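Local coordinates for Endoglucanase(Endo-1,4-beta-glucanase)protein (PDB 6R2J), which probably hydrolyses the beta-1,4-glucosidic bonds of cellulose-like glucans, as a family 5 endoglucanase, at residues R164-E175 / F192-I202. Numbering follows the deposited sequence.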
loop_
_atom_site.group_PDB
_atom_site.type_symbol
_atom_site.label_atom_id
_atom_site.label_comp_id
_atom_site.label_asym_id
_atom_site.label_seq_id
_atom_site.Cartn_x
_atom_site.Cartn_y
_atom_site.Cartn_z
ATOM N N ARG A 164 3.545 15.152 11.404
ATOM C CA ARG A 164 4.455 15.102 12.539
ATOM C C ARG A 164 4.202 16.229 13.515
ATOM O O ARG A 164 4.796 16.221 14.602
ATOM C CB ARG A 164 5.912 15.115 12.047
ATOM C CG ARG A 164 6.285 13.889 11.186
ATOM C CD ARG A 164 6.423 12.691 12.111
ATOM N NE ARG A 164 6.992 11.517 11.464
ATOM C CZ ARG A 164 6.400 10.336 11.437
ATOM N NH1 ARG A 164 5.226 10.152 12.020
ATOM N NH2 ARG A 164 6.984 9.331 10.831
ATOM N N GLU A 165 3.338 17.186 13.141
ATOM C CA GLU A 165 2.879 18.210 14.075
ATOM C C GLU A 165 1.910 17.627 15.096
ATOM O O GLU A 165 1.754 18.171 16.195
ATOM C CB GLU A 165 2.148 19.324 13.321
ATOM C CG GLU A 165 2.971 20.194 12.380
ATOM C CD GLU A 165 2.054 21.147 11.555
ATOM O OE1 GLU A 165 1.023 21.587 12.107
ATOM O OE2 GLU A 165 2.325 21.439 10.363
ATOM N N VAL A 166 1.226 16.550 14.732
ATOM C CA VAL A 166 0.252 15.927 15.612
ATOM C C VAL A 166 0.625 14.509 16.021
ATOM O O VAL A 166 0.140 14.045 17.067
ATOM C CB VAL A 166 -1.178 15.958 15.021
ATOM C CG1 VAL A 166 -1.626 17.389 14.732
ATOM C CG2 VAL A 166 -1.264 15.087 13.797
ATOM N N ASP A 167 1.456 13.793 15.250
ATOM C CA ASP A 167 1.773 12.384 15.523
ATOM C C ASP A 167 3.220 12.123 15.133
ATOM O O ASP A 167 3.569 12.115 13.934
ATOM C CB ASP A 167 0.782 11.442 14.812
ATOM C CG ASP A 167 1.017 9.950 15.128
ATOM O OD1 ASP A 167 2.141 9.565 15.485
ATOM O OD2 ASP A 167 0.072 9.134 14.993
ATOM N N ASP A 168 4.080 11.902 16.137
ATOM C CA ASP A 168 5.471 11.526 15.897
ATOM C C ASP A 168 5.753 10.035 16.090
ATOM O O ASP A 168 6.937 9.581 16.113
ATOM C CB ASP A 168 6.349 12.350 16.800
ATOM C CG ASP A 168 6.120 11.994 18.273
ATOM O OD1 ASP A 168 5.160 11.219 18.536
ATOM O OD2 ASP A 168 6.897 12.441 19.150
ATOM N N GLN A 169 4.702 9.230 16.115
ATOM C CA GLN A 169 4.829 7.817 16.393
ATOM C C GLN A 169 4.420 6.935 15.229
ATOM O O GLN A 169 5.027 5.883 15.039
ATOM C CB GLN A 169 4.043 7.388 17.645
ATOM C CG GLN A 169 4.424 8.066 18.916
ATOM C CD GLN A 169 5.764 7.639 19.407
ATOM O OE1 GLN A 169 6.009 6.465 19.524
ATOM N NE2 GLN A 169 6.648 8.578 19.672
ATOM N N THR A 170 3.429 7.337 14.444
ATOM C CA THR A 170 2.991 6.516 13.328
ATOM C C THR A 170 4.031 6.523 12.210
ATOM O O THR A 170 4.637 7.559 11.901
ATOM C CB THR A 170 1.641 7.039 12.832
ATOM O OG1 THR A 170 1.064 6.138 11.880
ATOM C CG2 THR A 170 1.787 8.391 12.184
ATOM N N LEU A 171 4.246 5.338 11.621
ATOM C CA LEU A 171 5.002 5.220 10.383
ATOM C C LEU A 171 4.324 5.994 9.254
ATOM O O LEU A 171 3.100 6.126 9.192
ATOM C CB LEU A 171 5.115 3.752 9.966
ATOM C CG LEU A 171 5.868 2.854 10.945
ATOM C CD1 LEU A 171 5.894 1.438 10.452
ATOM C CD2 LEU A 171 7.265 3.378 11.185
ATOM N N ILE A 172 5.145 6.486 8.334
ATOM C CA ILE A 172 4.660 7.131 7.119
ATOM C C ILE A 172 5.345 6.460 5.940
ATOM O O ILE A 172 6.575 6.292 5.950
ATOM C CB ILE A 172 4.927 8.651 7.095
ATOM C CG1 ILE A 172 4.154 9.360 8.203
ATOM C CG2 ILE A 172 4.588 9.226 5.662
ATOM C CD1 ILE A 172 4.653 10.788 8.480
ATOM N N PHE A 173 4.544 6.108 4.919
ATOM C CA PHE A 173 4.988 5.430 3.708
ATOM C C PHE A 173 4.988 6.402 2.535
ATOM O O PHE A 173 3.964 7.046 2.227
ATOM C CB PHE A 173 4.120 4.197 3.459
ATOM C CG PHE A 173 4.210 3.190 4.600
ATOM C CD1 PHE A 173 3.521 3.383 5.778
ATOM C CD2 PHE A 173 5.016 2.061 4.502
ATOM C CE1 PHE A 173 3.635 2.486 6.807
ATOM C CE2 PHE A 173 5.096 1.142 5.545
ATOM C CZ PHE A 173 4.421 1.376 6.679
ATOM N N ILE A 174 6.153 6.509 1.903
ATOM C CA ILE A 174 6.399 7.456 0.831
ATOM C C ILE A 174 6.559 6.681 -0.478
ATOM O O ILE A 174 7.511 5.910 -0.653
ATOM C CB ILE A 174 7.632 8.333 1.120
ATOM C CG1 ILE A 174 7.523 9.020 2.491
ATOM C CG2 ILE A 174 7.830 9.387 -0.013
ATOM C CD1 ILE A 174 6.388 10.012 2.638
ATOM N N GLU A 175 5.655 6.934 -1.416
ATOM C CA GLU A 175 5.785 6.499 -2.792
ATOM C C GLU A 175 6.479 7.568 -3.650
ATOM O O GLU A 175 6.606 8.751 -3.267
ATOM C CB GLU A 175 4.384 6.151 -3.346
ATOM C CG GLU A 175 3.726 5.055 -2.498
ATOM C CD GLU A 175 2.431 4.530 -3.058
ATOM O OE1 GLU A 175 2.368 4.325 -4.279
ATOM O OE2 GLU A 175 1.475 4.308 -2.247
ATOM N N PHE A 192 15.471 11.452 -4.435
ATOM C CA PHE A 192 14.220 11.649 -3.726
ATOM C C PHE A 192 14.488 11.427 -2.236
ATOM O O PHE A 192 15.101 10.422 -1.842
ATOM C CB PHE A 192 13.160 10.699 -4.330
ATOM C CG PHE A 192 11.776 10.854 -3.743
ATOM C CD1 PHE A 192 11.218 12.112 -3.541
ATOM C CD2 PHE A 192 11.049 9.729 -3.371
ATOM C CE1 PHE A 192 9.960 12.252 -2.967
ATOM C CE2 PHE A 192 9.803 9.848 -2.767
ATOM C CZ PHE A 192 9.241 11.116 -2.573
ATOM N N LEU A 193 14.064 12.393 -1.412
ATOM C CA LEU A 193 14.330 12.316 0.024
ATOM C C LEU A 193 13.385 13.228 0.775
ATOM O O LEU A 193 13.459 14.449 0.637
ATOM C CB LEU A 193 15.771 12.731 0.332
ATOM C CG LEU A 193 16.293 12.341 1.724
ATOM C CD1 LEU A 193 17.815 12.616 1.834
ATOM C CD2 LEU A 193 15.581 13.085 2.838
ATOM N N ILE A 194 12.569 12.644 1.609
ATOM C CA ILE A 194 11.661 13.365 2.490
ATOM C C ILE A 194 12.255 13.408 3.892
ATOM O O ILE A 194 12.837 12.430 4.377
ATOM C CB ILE A 194 10.268 12.693 2.485
ATOM C CG1 ILE A 194 9.782 12.515 1.043
ATOM C CG2 ILE A 194 9.265 13.487 3.307
ATOM C CD1 ILE A 194 9.517 13.844 0.334
ATOM N N ASN A 195 12.083 14.532 4.561
ATOM C CA ASN A 195 12.659 14.724 5.879
ATOM C C ASN A 195 11.671 14.286 6.955
ATOM O O ASN A 195 10.521 14.755 6.980
ATOM C CB ASN A 195 12.996 16.195 6.060
ATOM C CG ASN A 195 14.043 16.672 5.091
ATOM O OD1 ASN A 195 15.095 16.065 4.953
ATOM N ND2 ASN A 195 13.748 17.774 4.391
ATOM N N ASP A 196 12.123 13.379 7.816
ATOM C CA ASP A 196 11.343 12.902 8.954
ATOM C C ASP A 196 12.272 12.792 10.152
ATOM O O ASP A 196 13.024 11.812 10.280
ATOM C CB ASP A 196 10.632 11.576 8.711
ATOM C CG ASP A 196 9.782 11.148 9.913
ATOM O OD1 ASP A 196 9.477 11.973 10.791
ATOM O OD2 ASP A 196 9.391 9.976 9.984
ATOM N N PRO A 197 12.279 13.793 11.030
ATOM C CA PRO A 197 13.128 13.715 12.228
ATOM C C PRO A 197 12.698 12.602 13.183
ATOM O O PRO A 197 13.447 12.289 14.121
ATOM C CB PRO A 197 12.980 15.112 12.869
ATOM C CG PRO A 197 11.743 15.655 12.300
ATOM C CD PRO A 197 11.630 15.100 10.909
ATOM N N ALA A 198 11.500 12.011 13.006
ATOM C CA ALA A 198 11.052 10.913 13.857
ATOM C C ALA A 198 11.759 9.612 13.478
ATOM O O ALA A 198 11.643 8.627 14.214
ATOM C CB ALA A 198 9.501 10.712 13.781
ATOM N N ASP A 199 12.408 9.565 12.303
ATOM C CA ASP A 199 12.977 8.335 11.759
ATOM C C ASP A 199 11.912 7.233 11.667
ATOM O O ASP A 199 12.110 6.084 12.073
ATOM C CB ASP A 199 14.190 7.929 12.583
ATOM C CG ASP A 199 15.076 6.984 11.861
ATOM O OD1 ASP A 199 14.883 6.773 10.657
ATOM O OD2 ASP A 199 15.961 6.408 12.512
ATOM N N ARG A 200 10.741 7.604 11.171
ATOM C CA ARG A 200 9.660 6.642 11.023
ATOM C C ARG A 200 9.041 6.761 9.659
ATOM O O ARG A 200 7.827 6.899 9.500
ATOM C CB ARG A 200 8.635 6.756 12.124
ATOM C CG ARG A 200 9.106 6.124 13.427
ATOM C CD ARG A 200 7.985 6.320 14.445
ATOM N NE ARG A 200 8.243 5.597 15.701
ATOM C CZ ARG A 200 9.070 5.957 16.673
ATOM N NH1 ARG A 200 9.786 7.023 16.484
ATOM N NH2 ARG A 200 9.217 5.175 17.768
ATOM N N LEU A 201 9.896 6.711 8.648
ATOM C CA LEU A 201 9.495 6.798 7.251
ATOM C C LEU A 201 9.990 5.558 6.523
ATOM O O LEU A 201 11.107 5.080 6.784
ATOM C CB LEU A 201 10.159 8.015 6.614
ATOM C CG LEU A 201 9.627 8.692 5.357
ATOM C CD1 LEU A 201 9.683 10.162 5.611
ATOM C CD2 LEU A 201 10.508 8.212 4.231
ATOM N N ILE A 202 9.164 5.061 5.598
ATOM C CA ILE A 202 9.510 3.924 4.749
ATOM C C ILE A 202 9.101 4.272 3.322
ATOM O O ILE A 202 8.048 4.871 3.089
ATOM C CB ILE A 202 8.862 2.608 5.242
ATOM C CG1 ILE A 202 9.357 2.341 6.673
ATOM C CG2 ILE A 202 9.167 1.482 4.296
ATOM C CD1 ILE A 202 8.476 1.346 7.475
#
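Strands 171-175 and 201-206, parallel neighbours in the beta/alpha barrel, start side by side here, and an arginine-aspartate salt bridge ties the C-terminal end of helix 152-166 to the loop leading into strand 201-206. Ile172 N donates to Arg200 O (3.0 Å), Ile202 N to Ile172 O, and Ile174 N to Ile202 O (2.8 Å), so the two backbones advance in step. Ahead of the strands in the chain, Arg164 grips Asp196 side-on: NE bonds to OD1 and NH2 to OD2, both at 2.6 Å, with the guanidinium and carboxylate planes 29° apart. The bend of the Arg164 chain at chi2 (-74°) turns the guanidinium so that NH1 donates to the carbonyls of Thr170 (2.7 Å) and Asp167. Arginine suits this place because its planar set of N-H groups serves a carboxylate on one edge and two backbone carbonyls on another. Ile172 CD1 lies over the centre of one guanidinium face and Ala198 CB rests on the opposite face, near NE, holding the group flat between apolar atoms. Aspartate suits its turn because each carboxylate oxygen has a second donor on the opposite face of its plane: Ala198 N reaches OD1, closing an Asx turn, and Arg200 N reaches OD2. A leucine in place of Arg164 would probably leave the Asp196 carboxylate without its charged mate and the Thr170 and Asp167 carbonyls without their NH1 donor, the helix end and the loop free to shift.

Apolar side chains pack on both faces of the paired strands. Ile202 CD1 meets Phe173 CE2 and Leu171 CD1 (both 3.9 Å), where Phe173 also meets Phe249. On the other face, Ile174 divides its branches, CG1 against Leu201 CD2 (3.5 Å) and CG2 against Phe192 CZ and Ile194 CG1. Two adjacent parallel strands joined through a helical connection form one repeating beta-alpha-beta step of the TIM barrel, the fold of family 5 cellulases.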